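Local coordinates for transcriptional regulatory protein RcsB (Escherichia coli, PDB 5I4C) that binds regulatory DNA as the response regulator of the Rcs phosphorelay, controlling capsule, biofilm and cell-division genes, and is represented here by its receiver domain, at residues 81-87 and 103-109; 7-13 and 35-41; 2-6 and 120-124; 71-75 and 98-104. All blocks are in the same frame, centred on the assembly; numbering follows the deposited sequence.

Strand 4-9, next to the N terminus, takes part in two contacts. At its start, contact 3 spans nearly the whole receiver domain, bringing 2-6 to the last helix, and the other three nest within that loop. At its other end, contact 2 closes the loop through helix 13-23 and strand 29-35, before the remaining two open. Contact 4 then opens in helix 67-77 and contact 1 in strand 82-87; they cross, because 98-104 comes back to the helix before 103-109 joins the strand, and they share I103 and E104. A salt bridge from K109 to D10 links contacts 1 and 2, while L120 and L123 of contact 3 pack on I84 of contact 1.

Contact 1 of 4, residues 81-87 and 103-109; sequences LSIIVLT and IEGIVLK
E104 has CG beside its own backbone N and bends at chi2 (75°), swinging the carboxylate back over the start of strand 82-87. OE1 accepts from I83 N at 2.8 Å, nearly straight (167°) but from above the carboxylate plane; E104 N donates to I83 O, in the carbonyl plane, at 3.0 Å. E104 OE2 takes a water that also reaches L81 O weakly. T87, with CG2 held between backbone N and carbonyl carbon, sets that methyl against L108 CD2 (3.6 Å) and I106 CG2 (3.7 Å), while T87 OG1 is hydrogen-bonded to N89 O. Strands 82-87 and 105-108 are the parallel pair of a beta-alpha-beta unit, joined through helix 92-99, at one edge of the five-stranded CheY-like sheet. V85 N hydrogen-bonds to G105 O, V107 N to V85 O, T87 N to V107 O and K109 N to T87 O. G105, lacking a side chain, lets I84 CG1 lie 4.1 Å from its CA. I84 CG2 meets V107 CG2 at 3.8 Å beneath helix 112-124; facing the opposite way, V85 CG2 meets I103 CD1 at 3.9 Å, the side chains crossing at about a right angle. K109 NZ is salt-bridged to D10 and D56, the predicted phosphorylation site.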
loop_
_atom_site.group_PDB
_atom_site.type_symbol
_atom_site.label_atom_id
_atom_site.label_comp_id
_atom_site.label_asym_id
_atom_site.label_seq_id
_atom_site.Cartn_x
_atom_site.Cartn_y
_atom_site.Cartn_z
ATOM N N LEU A 81 16.641 4.367 -19.983
ATOM C CA LEU A 81 15.811 3.743 -18.948
ATOM C C LEU A 81 14.406 4.322 -19.063
ATOM O O LEU A 81 14.227 5.558 -19.040
ATOM C CB LEU A 81 16.375 4.028 -17.577
ATOM C CG LEU A 81 15.661 3.381 -16.402
ATOM C CD1 LEU A 81 15.724 1.870 -16.450
ATOM C CD2 LEU A 81 16.248 3.885 -15.099
ATOM N N SER A 82 13.432 3.439 -19.201
ATOM C CA SER A 82 12.041 3.876 -19.368
ATOM C C SER A 82 11.545 4.108 -17.993
ATOM O O SER A 82 11.967 3.452 -17.060
ATOM C CB SER A 82 11.219 2.834 -20.065
ATOM O OG SER A 82 11.693 2.592 -21.361
ATOM N N ILE A 83 10.687 5.076 -17.839
ATOM C CA ILE A 83 10.216 5.432 -16.526
ATOM C C ILE A 83 8.696 5.474 -16.488
ATOM O O ILE A 83 8.069 6.087 -17.369
ATOM C CB ILE A 83 10.715 6.797 -16.139
ATOM C CG1 ILE A 83 12.214 6.812 -16.096
ATOM C CG2 ILE A 83 10.149 7.211 -14.777
ATOM C CD1 ILE A 83 12.704 8.240 -16.014
ATOM N N ILE A 84 8.143 4.734 -15.549
ATOM C CA ILE A 84 6.767 4.853 -15.128
ATOM C C ILE A 84 6.705 5.510 -13.772
ATOM O O ILE A 84 7.268 4.986 -12.783
ATOM C CB ILE A 84 6.039 3.523 -15.080
ATOM C CG1 ILE A 84 5.989 2.911 -16.485
ATOM C CG2 ILE A 84 4.601 3.703 -14.552
ATOM C CD1 ILE A 84 5.466 1.480 -16.500
ATOM N N VAL A 85 5.994 6.643 -13.735
ATOM C CA VAL A 85 5.724 7.363 -12.500
ATOM C C VAL A 85 4.443 6.839 -11.830
ATOM O O VAL A 85 3.448 6.715 -12.487
ATOM C CB VAL A 85 5.670 8.875 -12.744
ATOM C CG1 VAL A 85 5.125 9.652 -11.554
ATOM C CG2 VAL A 85 7.100 9.345 -13.026
ATOM N N LEU A 86 4.518 6.597 -10.525
ATOM C CA LEU A 86 3.387 6.278 -9.659
ATOM C C LEU A 86 2.907 7.555 -9.002
ATOM O O LEU A 86 3.709 8.249 -8.357
ATOM C CB LEU A 86 3.838 5.322 -8.521
ATOM C CG LEU A 86 4.381 3.957 -8.942
ATOM C CD1 LEU A 86 4.916 3.170 -7.731
ATOM C CD2 LEU A 86 3.274 3.208 -9.688
ATOM N N THR A 87 1.643 7.894 -9.178
ATOM C CA THR A 87 1.185 9.150 -8.699
ATOM C C THR A 87 0.021 8.998 -7.726
ATOM O O THR A 87 -0.843 8.137 -7.857
ATOM C CB THR A 87 0.900 10.111 -9.869
ATOM O OG1 THR A 87 0.696 11.382 -9.297
ATOM C CG2 THR A 87 -0.263 9.706 -10.670
ATOM N N ILE A 103 8.644 10.971 -20.236
ATOM C CA ILE A 103 8.582 9.681 -19.576
ATOM C C ILE A 103 7.575 8.774 -20.279
ATOM O O ILE A 103 6.775 9.212 -21.090
ATOM C CB ILE A 103 8.330 9.849 -18.074
ATOM C CG1 ILE A 103 7.067 10.610 -17.776
ATOM C CG2 ILE A 103 9.506 10.584 -17.442
ATOM C CD1 ILE A 103 6.293 9.914 -16.751
ATOM N N GLU A 104 7.609 7.495 -19.972
ATOM C CA GLU A 104 6.845 6.541 -20.697
ATOM C C GLU A 104 5.475 6.243 -20.095
ATOM O O GLU A 104 4.558 5.826 -20.807
ATOM C CB GLU A 104 7.645 5.252 -20.868
ATOM C CG GLU A 104 8.739 5.376 -21.898
ATOM C CD GLU A 104 9.948 6.182 -21.421
ATOM O OE1 GLU A 104 10.137 6.454 -20.211
ATOM O OE2 GLU A 104 10.712 6.581 -22.289
ATOM N N GLY A 105 5.290 6.463 -18.808
ATOM C CA GLY A 105 4.041 6.065 -18.234
ATOM C C GLY A 105 3.778 6.760 -16.970
ATOM O O GLY A 105 4.739 7.230 -16.293
ATOM N N ILE A 106 2.481 6.896 -16.689
ATOM C CA ILE A 106 1.992 7.408 -15.421
ATOM C C ILE A 106 0.879 6.488 -14.971
ATOM O O ILE A 106 -0.008 6.196 -15.725
ATOM C CB ILE A 106 1.451 8.883 -15.492
ATOM C CG1 ILE A 106 2.573 9.837 -15.852
ATOM C CG2 ILE A 106 0.884 9.255 -14.129
ATOM C CD1 ILE A 106 2.096 11.198 -16.263
ATOM N N VAL A 107 0.948 6.021 -13.744
ATOM C CA VAL A 107 -0.067 5.100 -13.175
ATOM C C VAL A 107 -0.489 5.625 -11.839
ATOM O O VAL A 107 0.377 5.969 -11.042
ATOM C CB VAL A 107 0.583 3.714 -12.976
ATOM C CG1 VAL A 107 -0.277 2.762 -12.108
ATOM C CG2 VAL A 107 0.827 3.118 -14.359
ATOM N N LEU A 108 -1.777 5.607 -11.551
ATOM C CA LEU A 108 -2.225 5.970 -10.224
ATOM C C LEU A 108 -1.769 4.897 -9.271
ATOM O O LEU A 108 -2.078 3.726 -9.452
ATOM C CB LEU A 108 -3.718 6.141 -10.132
ATOM C CG LEU A 108 -4.299 7.162 -11.062
ATOM C CD1 LEU A 108 -5.836 7.193 -10.946
ATOM C CD2 LEU A 108 -3.681 8.488 -10.696
ATOM N N LYS A 109 -1.010 5.314 -8.264
ATOM C CA LYS A 109 -0.374 4.377 -7.357
ATOM C C LYS A 109 -1.391 3.410 -6.769
ATOM O O LYS A 109 -1.157 2.202 -6.656
ATOM C CB LYS A 109 0.310 5.171 -6.229
ATOM C CG LYS A 109 1.156 4.299 -5.333
ATOM C CD LYS A 109 1.570 4.959 -4.022
ATOM C CE LYS A 109 2.584 5.980 -4.301
ATOM N NZ LYS A 109 3.370 6.280 -3.103
HETATM O O HOH W 1 13.582 6.144 -21.942
#

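Contact 2 of 4, residues 7-13 and 35-41; sequences IIADDHP and FEDSTAL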
loop_
_atom_site.group_PDB
_atom_site.type_symbol
_atom_site.label_atom_id
_atom_site.label_comp_id
_atom_site.label_asym_id
_atom_site.label_seq_id
_atom_site.Cartn_x
_atom_site.Cartn_y
_atom_site.Cartn_z
ATOM N N ILE A 7 12.649 -2.135 -11.937
ATOM C CA ILE A 7 12.987 -1.729 -10.566
ATOM C C ILE A 7 11.764 -1.012 -10.050
ATOM O O ILE A 7 11.119 -0.275 -10.820
ATOM C CB ILE A 7 14.190 -0.757 -10.578
ATOM C CG1 ILE A 7 15.436 -1.474 -11.054
ATOM C CG2 ILE A 7 14.395 -0.124 -9.240
ATOM C CD1 ILE A 7 16.627 -0.570 -11.096
ATOM N N ILE A 8 11.448 -1.193 -8.788
ATOM C CA ILE A 8 10.308 -0.526 -8.219
ATOM C C ILE A 8 10.796 0.324 -7.065
ATOM O O ILE A 8 11.624 -0.137 -6.243
ATOM C CB ILE A 8 9.181 -1.509 -7.838
ATOM C CG1 ILE A 8 9.594 -2.521 -6.787
ATOM C CG2 ILE A 8 8.759 -2.354 -9.037
ATOM C CD1 ILE A 8 8.442 -3.481 -6.375
ATOM N N ALA A 9 10.319 1.563 -6.998
ATOM C CA ALA A 9 10.807 2.470 -5.986
ATOM C C ALA A 9 9.672 3.264 -5.369
ATOM O O ALA A 9 8.859 3.888 -6.076
ATOM C CB ALA A 9 11.865 3.394 -6.565
ATOM N N ASP A 10 9.551 3.133 -4.050
ATOM C CA ASP A 10 8.511 3.833 -3.271
ATOM C C ASP A 10 8.917 3.798 -1.832
ATOM O O ASP A 10 9.462 2.786 -1.382
ATOM C CB ASP A 10 7.157 3.173 -3.408
ATOM C CG ASP A 10 5.997 4.111 -2.934
ATOM O OD1 ASP A 10 5.463 4.877 -3.715
ATOM O OD2 ASP A 10 5.607 4.103 -1.794
ATOM N N ASP A 11 8.618 4.836 -1.089
ATOM C CA ASP A 11 9.052 4.788 0.329
ATOM C C ASP A 11 8.038 4.093 1.235
ATOM O O ASP A 11 8.176 4.186 2.425
ATOM C CB ASP A 11 9.488 6.166 0.851
ATOM C CG ASP A 11 8.374 7.166 0.860
ATOM O OD1 ASP A 11 7.487 7.048 -0.028
ATOM O OD2 ASP A 11 8.417 8.074 1.735
ATOM N N HIS A 12 7.021 3.417 0.670
ATOM C CA HIS A 12 6.047 2.694 1.472
ATOM C C HIS A 12 6.201 1.206 1.208
ATOM O O HIS A 12 5.942 0.774 0.091
ATOM C CB HIS A 12 4.636 3.160 1.122
ATOM C CG HIS A 12 4.254 4.436 1.776
ATOM N ND1 HIS A 12 4.145 5.610 1.078
ATOM C CD2 HIS A 12 4.045 4.744 3.063
ATOM C CE1 HIS A 12 3.799 6.575 1.904
ATOM N NE2 HIS A 12 3.756 6.074 3.122
ATOM N N PRO A 13 6.655 0.424 2.209
ATOM C CA PRO A 13 6.904 -0.987 1.974
ATOM C C PRO A 13 5.658 -1.706 1.472
ATOM O O PRO A 13 5.765 -2.542 0.619
ATOM C CB PRO A 13 7.341 -1.499 3.340
ATOM C CG PRO A 13 8.026 -0.335 3.914
ATOM C CD PRO A 13 7.249 0.867 3.469
ATOM N N PHE A 35 13.634 -0.158 -4.095
ATOM C CA PHE A 35 14.229 0.889 -3.300
ATOM C C PHE A 35 13.208 1.781 -2.622
ATOM O O PHE A 35 12.063 1.877 -3.075
ATOM C CB PHE A 35 15.080 1.729 -4.279
ATOM C CG PHE A 35 16.133 0.922 -4.930
ATOM C CD1 PHE A 35 17.310 0.689 -4.255
ATOM C CD2 PHE A 35 15.940 0.348 -6.185
ATOM C CE1 PHE A 35 18.284 -0.092 -4.827
ATOM C CE2 PHE A 35 16.908 -0.480 -6.751
ATOM C CZ PHE A 35 18.100 -0.670 -6.067
ATOM N N GLU A 36 13.624 2.420 -1.543
ATOM C CA GLU A 36 12.830 3.365 -0.790
ATOM C C GLU A 36 13.412 4.748 -0.673
ATOM O O GLU A 36 12.917 5.571 0.109
ATOM C CB GLU A 36 12.612 2.772 0.615
ATOM C CG GLU A 36 12.063 1.363 0.485
ATOM C CD GLU A 36 11.635 0.718 1.792
ATOM O OE1 GLU A 36 11.561 -0.555 1.768
ATOM O OE2 GLU A 36 11.316 1.465 2.787
ATOM N N ASP A 37 14.505 5.010 -1.383
ATOM C CA ASP A 37 15.283 6.242 -1.236
ATOM C C ASP A 37 15.954 6.403 -2.578
ATOM O O ASP A 37 16.422 5.416 -3.144
ATOM C CB ASP A 37 16.282 6.066 -0.051
ATOM C CG ASP A 37 17.247 7.228 0.136
ATOM O OD1 ASP A 37 18.052 7.431 -0.769
ATOM O OD2 ASP A 37 17.284 7.907 1.217
ATOM N N SER A 38 16.022 7.611 -3.106
ATOM C CA SER A 38 16.594 7.746 -4.430
ATOM C C SER A 38 18.122 7.640 -4.417
ATOM O O SER A 38 18.717 7.422 -5.468
ATOM C CB SER A 38 16.206 9.093 -5.044
ATOM O OG SER A 38 16.656 10.208 -4.307
ATOM N N THR A 39 18.794 7.796 -3.253
ATOM C CA THR A 39 20.217 7.591 -3.233
ATOM C C THR A 39 20.605 6.121 -3.449
ATOM O O THR A 39 21.527 5.804 -4.206
ATOM C CB THR A 39 20.822 8.044 -1.903
ATOM O OG1 THR A 39 20.564 9.430 -1.755
ATOM C CG2 THR A 39 22.324 7.811 -1.884
ATOM N N ALA A 40 19.921 5.240 -2.731
ATOM C CA ALA A 40 20.060 3.819 -2.912
ATOM C C ALA A 40 19.705 3.422 -4.339
ATOM O O ALA A 40 20.429 2.679 -4.974
ATOM C CB ALA A 40 19.170 3.071 -1.884
ATOM N N LEU A 41 18.611 3.935 -4.861
ATOM C CA LEU A 41 18.268 3.725 -6.245
ATOM C C LEU A 41 19.379 4.057 -7.264
ATOM O O LEU A 41 19.766 3.213 -8.110
ATOM C CB LEU A 41 17.069 4.622 -6.596
ATOM C CG LEU A 41 16.612 4.600 -8.066
ATOM C CD1 LEU A 41 16.263 3.211 -8.544
ATOM C CD2 LEU A 41 15.359 5.429 -8.239
HETATM O O HOH W 2 10.377 3.546 3.891
#
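F35 bonds through its backbone N and O to I8 and D10, at the end of strand 4-9 and just beyond it, F35 N donating to I8 O at 2.9 Å and F35 O accepting from D10 N at 3.0 Å, around a parallel bridge between A9 and F35. In the CheY-like receiver fold this is where strands 29-35 and 4-9 give way to the loops at their C-terminal ends. The A9 CA hydrogen also points at F35 O. I7 CG2, anti to its backbone N, comes in at the edge of the F35 ring and in its plane, 3.5 Å from F35 CD2. The same methyl touches L41 CD1 at 3.9 Å, so one methyl meets both the ring edge and the first turn of helix 38-44. L41 CA lies over one face of that ring, and D37 N-caps the helix, its OD1 accepting from T39 N. D10 points away from the contact: OD2 accepts from H12 N in an Asx turn, and OD1 is engaged by K109. P13 and H12 pack on Q110 of the second subunit. The extended chain of E36 runs alongside D10 and D11 toward P13, with CG 3.5 Å from D10 O. Its carboxylate reaches P13, where OE2 lies 3.9 Å from P13 CG, and a water donates to both E36 OE2 and D11 O, 2.7 Å from D11 O.

Contact 3 of 4, residues 2-6 and 120-124; sequences NNMNV and LAALQ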
loop_
_atom_site.group_PDB
_atom_site.type_symbol
_atom_site.label_atom_id
_atom_site.label_comp_id
_atom_site.label_asym_id
_atom_site.label_seq_id
_atom_site.Cartn_x
_atom_site.Cartn_y
_atom_site.Cartn_z
ATOM N N ASN A 2 11.113 -9.798 -25.187
ATOM C CA ASN A 2 9.943 -10.281 -24.403
ATOM C C ASN A 2 10.120 -10.061 -22.869
ATOM O O ASN A 2 9.262 -9.471 -22.223
ATOM C CB ASN A 2 9.741 -11.757 -24.701
ATOM C CG ASN A 2 8.405 -12.280 -24.239
ATOM O OD1 ASN A 2 7.554 -11.554 -23.727
ATOM N ND2 ASN A 2 8.203 -13.561 -24.446
ATOM N N ASN A 3 11.219 -10.550 -22.299
ATOM C CA ASN A 3 11.513 -10.344 -20.889
ATOM C C ASN A 3 11.773 -8.876 -20.524
ATOM O O ASN A 3 12.545 -8.185 -21.179
ATOM C CB ASN A 3 12.704 -11.177 -20.462
ATOM C CG ASN A 3 12.549 -11.653 -19.067
ATOM O OD1 ASN A 3 12.059 -12.767 -18.835
ATOM N ND2 ASN A 3 12.854 -10.794 -18.123
ATOM N N MET A 4 11.136 -8.409 -19.462
ATOM C CA MET A 4 11.336 -7.056 -19.010
ATOM C C MET A 4 11.784 -7.024 -17.542
ATOM O O MET A 4 11.093 -7.524 -16.655
ATOM C CB MET A 4 10.056 -6.291 -19.231
ATOM C CG MET A 4 10.142 -4.809 -18.930
ATOM S SD MET A 4 8.513 -4.066 -19.245
ATOM C CE MET A 4 8.462 -3.947 -21.029
ATOM N N ASN A 5 12.941 -6.393 -17.285
ATOM C CA ASN A 5 13.461 -6.259 -15.937
ATOM C C ASN A 5 13.071 -4.907 -15.454
ATOM O O ASN A 5 13.319 -3.889 -16.171
ATOM C CB ASN A 5 14.953 -6.378 -15.902
ATOM C CG ASN A 5 15.420 -7.770 -16.200
ATOM O OD1 ASN A 5 14.691 -8.752 -15.988
ATOM N ND2 ASN A 5 16.630 -7.870 -16.717
ATOM N N VAL A 6 12.455 -4.880 -14.279
ATOM C CA VAL A 6 11.927 -3.629 -13.695
ATOM C C VAL A 6 12.476 -3.410 -12.306
ATOM O O VAL A 6 12.774 -4.350 -11.577
ATOM C CB VAL A 6 10.354 -3.555 -13.759
ATOM C CG1 VAL A 6 9.784 -4.007 -15.130
ATOM C CG2 VAL A 6 9.690 -4.382 -12.679
ATOM N N LEU A 120 2.945 -1.762 -18.530
ATOM C CA LEU A 120 4.113 -2.490 -18.987
ATOM C C LEU A 120 3.885 -3.165 -20.369
ATOM O O LEU A 120 4.799 -3.194 -21.173
ATOM C CB LEU A 120 4.542 -3.539 -17.961
ATOM C CG LEU A 120 5.070 -2.957 -16.644
ATOM C CD1 LEU A 120 5.460 -4.125 -15.754
ATOM C CD2 LEU A 120 6.262 -2.073 -16.872
ATOM N N ALA A 121 2.704 -3.728 -20.609
ATOM C CA ALA A 121 2.343 -4.222 -21.993
ATOM C C ALA A 121 2.409 -3.121 -23.033
ATOM O O ALA A 121 2.904 -3.328 -24.134
ATOM C CB ALA A 121 0.957 -4.825 -21.999
ATOM N N ALA A 122 1.909 -1.934 -22.678
ATOM C CA ALA A 122 1.979 -0.777 -23.578
ATOM C C ALA A 122 3.417 -0.438 -23.893
ATOM O O ALA A 122 3.799 -0.223 -25.093
ATOM C CB ALA A 122 1.286 0.436 -22.975
ATOM N N LEU A 123 4.213 -0.312 -22.832
ATOM C CA LEU A 123 5.654 -0.068 -22.999
ATOM C C LEU A 123 6.335 -1.064 -23.919
ATOM O O LEU A 123 7.205 -0.692 -24.760
ATOM C CB LEU A 123 6.395 -0.088 -21.674
ATOM C CG LEU A 123 6.576 1.315 -21.109
ATOM C CD1 LEU A 123 5.266 2.086 -20.930
ATOM C CD2 LEU A 123 7.397 1.283 -19.814
ATOM N N GLN A 124 6.024 -2.328 -23.715
ATOM C CA GLN A 124 6.521 -3.352 -24.625
ATOM C C GLN A 124 6.197 -3.123 -26.107
ATOM O O GLN A 124 6.920 -3.583 -26.930
ATOM C CB GLN A 124 5.981 -4.721 -24.249
ATOM C CG GLN A 124 6.913 -5.442 -23.347
ATOM C CD GLN A 124 7.041 -6.895 -23.642
ATOM O OE1 GLN A 124 6.122 -7.514 -24.197
ATOM N NE2 GLN A 124 8.134 -7.481 -23.188
HETATM O O HOH W 3 11.201 -6.341 -22.916
#
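M4 lays its thioether over L120, with SD 3.8 Å from L120 CD2 and the two side chains meeting at a slant. Its CG is anti to the backbone N (chi1 -174°) and the chain stays extended as far as SD, which carries the sulfur straight from the strand to the helix. The placing of the terminal methyl CE is doubtful, because it is modelled too close to Q124, and the contact rests on the sulfur. L120 O is engaged by Q124 N at 3.0 Å within the helix. Two residues further along the strand, V6 points the same way, its CG1 4.4 Å from L120 CD1 in a looser apolar touch. The polar part of the contact belongs to Q124. Its NE2 donates to a water at 3.3 Å, and this water in turn donates to N3 O at 2.9 Å, bridging the helix and the segment leading into the strand. Q124 NE2 also faces N2 O, but the distance is very short and N2 is poorly ordered, so that bond is doubtful. Strand 4-9 and helix 112-124 belong to the alpha/beta receiver fold, in which this last helix covers one face of the central sheet. L120 touches V29 of strand 29-35 and I84 of strand 82-87, L123 rests on V52, S82 and I84, and M4 and V6 pack beside V52 of strand 52-56.

Contact 4 of 4, residues 71-75 and 98-104; sequences IKYIK and VLDLDIE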
loop_
_atom_site.group_PDB
_atom_site.type_symbol
_atom_site.label_atom_id
_atom_site.label_comp_id
_atom_site.label_asym_id
_atom_site.label_seq_id
_atom_site.Cartn_x
_atom_site.Cartn_y
_atom_site.Cartn_z
ATOM N N ILE A 71 13.792 13.047 -11.783
ATOM C CA ILE A 71 13.606 12.655 -13.185
ATOM C C ILE A 71 14.663 13.174 -14.128
ATOM O O ILE A 71 15.163 12.433 -14.989
ATOM C CB ILE A 71 12.220 13.012 -13.735
ATOM C CG1 ILE A 71 11.100 12.259 -13.021
ATOM C CG2 ILE A 71 12.121 12.692 -15.242
ATOM C CD1 ILE A 71 11.495 10.887 -12.602
ATOM N N LYS A 72 14.988 14.427 -13.985
ATOM C CA LYS A 72 16.056 15.066 -14.778
ATOM C C LYS A 72 17.389 14.381 -14.588
ATOM O O LYS A 72 18.119 14.145 -15.530
ATOM C CB LYS A 72 16.203 16.525 -14.355
ATOM C CG LYS A 72 15.146 17.425 -14.924
ATOM C CD LYS A 72 15.317 18.855 -14.394
ATOM C CE LYS A 72 15.384 19.817 -15.543
ATOM N NZ LYS A 72 15.084 21.157 -15.027
ATOM N N TYR A 73 17.720 14.073 -13.364
ATOM C CA TYR A 73 18.903 13.278 -13.068
ATOM C C TYR A 73 18.913 11.940 -13.848
ATOM O O TYR A 73 19.888 11.626 -14.559
ATOM C CB TYR A 73 19.072 13.070 -11.543
ATOM C CG TYR A 73 20.393 12.436 -11.222
ATOM C CD1 TYR A 73 20.568 11.058 -11.378
ATOM C CD2 TYR A 73 21.533 13.218 -10.925
ATOM C CE1 TYR A 73 21.798 10.454 -11.209
ATOM C CE2 TYR A 73 22.777 12.602 -10.698
ATOM C CZ TYR A 73 22.895 11.227 -10.844
ATOM O OH TYR A 73 24.047 10.558 -10.692
ATOM N N ILE A 74 17.838 11.181 -13.744
ATOM C CA ILE A 74 17.753 9.843 -14.404
ATOM C C ILE A 74 17.774 9.959 -15.930
ATOM O O ILE A 74 18.455 9.153 -16.620
ATOM C CB ILE A 74 16.522 9.066 -13.921
ATOM C CG1 ILE A 74 16.662 8.804 -12.423
ATOM C CG2 ILE A 74 16.410 7.729 -14.633
ATOM C CD1 ILE A 74 15.445 8.317 -11.771
ATOM N N LYS A 75 17.054 10.938 -16.485
ATOM C CA LYS A 75 17.051 11.094 -17.938
ATOM C C LYS A 75 18.401 11.395 -18.478
ATOM O O LYS A 75 18.726 10.961 -19.554
ATOM C CB LYS A 75 16.141 12.196 -18.449
ATOM C CG LYS A 75 14.677 12.091 -18.115
ATOM C CD LYS A 75 14.022 10.799 -18.555
ATOM C CE LYS A 75 13.782 10.666 -20.072
ATOM N NZ LYS A 75 13.031 9.371 -20.354
ATOM N N VAL A 98 5.924 16.551 -15.570
ATOM C CA VAL A 98 6.604 15.301 -15.800
ATOM C C VAL A 98 6.395 14.735 -17.229
ATOM O O VAL A 98 7.351 14.207 -17.824
ATOM C CB VAL A 98 6.258 14.260 -14.678
ATOM C CG1 VAL A 98 4.892 13.588 -14.865
ATOM C CG2 VAL A 98 7.362 13.224 -14.586
ATOM N N LEU A 99 5.174 14.833 -17.766
ATOM C CA LEU A 99 4.938 14.408 -19.154
ATOM C C LEU A 99 5.817 15.166 -20.147
ATOM O O LEU A 99 6.309 14.554 -21.068
ATOM C CB LEU A 99 3.472 14.493 -19.560
ATOM C CG LEU A 99 2.617 13.338 -18.992
ATOM C CD1 LEU A 99 1.096 13.626 -18.945
ATOM C CD2 LEU A 99 2.908 12.026 -19.733
ATOM N N ASP A 100 6.103 16.444 -19.901
ATOM C CA ASP A 100 7.033 17.212 -20.743
ATOM C C ASP A 100 8.412 16.631 -20.769
ATOM O O ASP A 100 9.168 16.958 -21.669
ATOM C CB ASP A 100 7.221 18.639 -20.225
ATOM C CG ASP A 100 5.993 19.501 -20.397
ATOM O OD1 ASP A 100 4.925 19.013 -20.840
ATOM O OD2 ASP A 100 6.099 20.691 -20.057
ATOM N N LEU A 101 8.780 15.810 -19.770
ATOM C CA LEU A 101 10.133 15.278 -19.714
ATOM C C LEU A 101 10.234 13.987 -20.543
ATOM O O LEU A 101 11.313 13.400 -20.671
ATOM C CB LEU A 101 10.597 15.091 -18.237
ATOM C CG LEU A 101 10.686 16.366 -17.368
ATOM C CD1 LEU A 101 11.100 16.056 -15.937
ATOM C CD2 LEU A 101 11.627 17.401 -17.980
ATOM N N ASP A 102 9.125 13.540 -21.107
ATOM C CA ASP A 102 9.147 12.425 -22.065
ATOM C C ASP A 102 9.368 11.109 -21.315
ATOM O O ASP A 102 10.097 10.219 -21.713
ATOM C CB ASP A 102 10.145 12.648 -23.247
ATOM C CG ASP A 102 9.860 11.706 -24.459
ATOM O OD1 ASP A 102 8.687 11.531 -24.853
ATOM O OD2 ASP A 102 10.802 11.082 -24.981
ATOM N N ILE A 103 8.644 10.971 -20.236
ATOM C CA ILE A 103 8.582 9.681 -19.576
ATOM C C ILE A 103 7.575 8.774 -20.279
ATOM O O ILE A 103 6.775 9.212 -21.090
ATOM C CB ILE A 103 8.330 9.849 -18.074
ATOM C CG1 ILE A 103 7.067 10.610 -17.776
ATOM C CG2 ILE A 103 9.506 10.584 -17.442
ATOM C CD1 ILE A 103 6.293 9.914 -16.751
ATOM N N GLU A 104 7.609 7.495 -19.972
ATOM C CA GLU A 104 6.845 6.541 -20.697
ATOM C C GLU A 104 5.475 6.243 -20.095
ATOM O O GLU A 104 4.558 5.826 -20.807
ATOM C CB GLU A 104 7.645 5.252 -20.868
ATOM C CG GLU A 104 8.739 5.376 -21.898
ATOM C CD GLU A 104 9.948 6.182 -21.421
ATOM O OE1 GLU A 104 10.137 6.454 -20.211
ATOM O OE2 GLU A 104 10.712 6.581 -22.289
#
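I71 supplies most of the apolar contact. Its CG2, anti to the backbone N, points from helix 67-77 into the bend after helix 92-99 and meets L101 CD1 at 3.6 Å; I71 CB lies 3.9 Å from the same methyl, so L101 covers the base of the isoleucine. On the inner side I71 CG2 touches I103 CG2 at 4.0 Å, the two side chains at about a right angle, and I71 CG1 reaches V98 CG2 at 4.2 Å. Further out, the aliphatic stem of K72 brushes L101, CG to CD1.

The hydrogen bonding that shapes this bend is local: a type I turn runs from L99 to D102, with D102 N bonded to L99 O, and D102 takes a positive phi (75°) that ends the helical course and leads the chain into I103. These helices flank neighbouring strands on one face of the receiver sheet, and L101 and I103 fill the seam between them.

Charge and polarity come from K75. Bends at chi2 (-56°) and chi3 (-73°) curl its chain across the seam, with CE 3.7 Å from L101 O and NZ in a weak hydrogen bond to D102 O at 3.3 Å. NZ also lies 4.1 Å from E104 OE1, beyond salt-bridge range, OE1 being hydrogen-bonded to I83 N; D102 OD1 pairs with K128. Thus the seam is held mainly by close apolar packing, while the ammonium of K75 contributes one weak bond and probably a modest electrostatic attraction to the acidic groups around it.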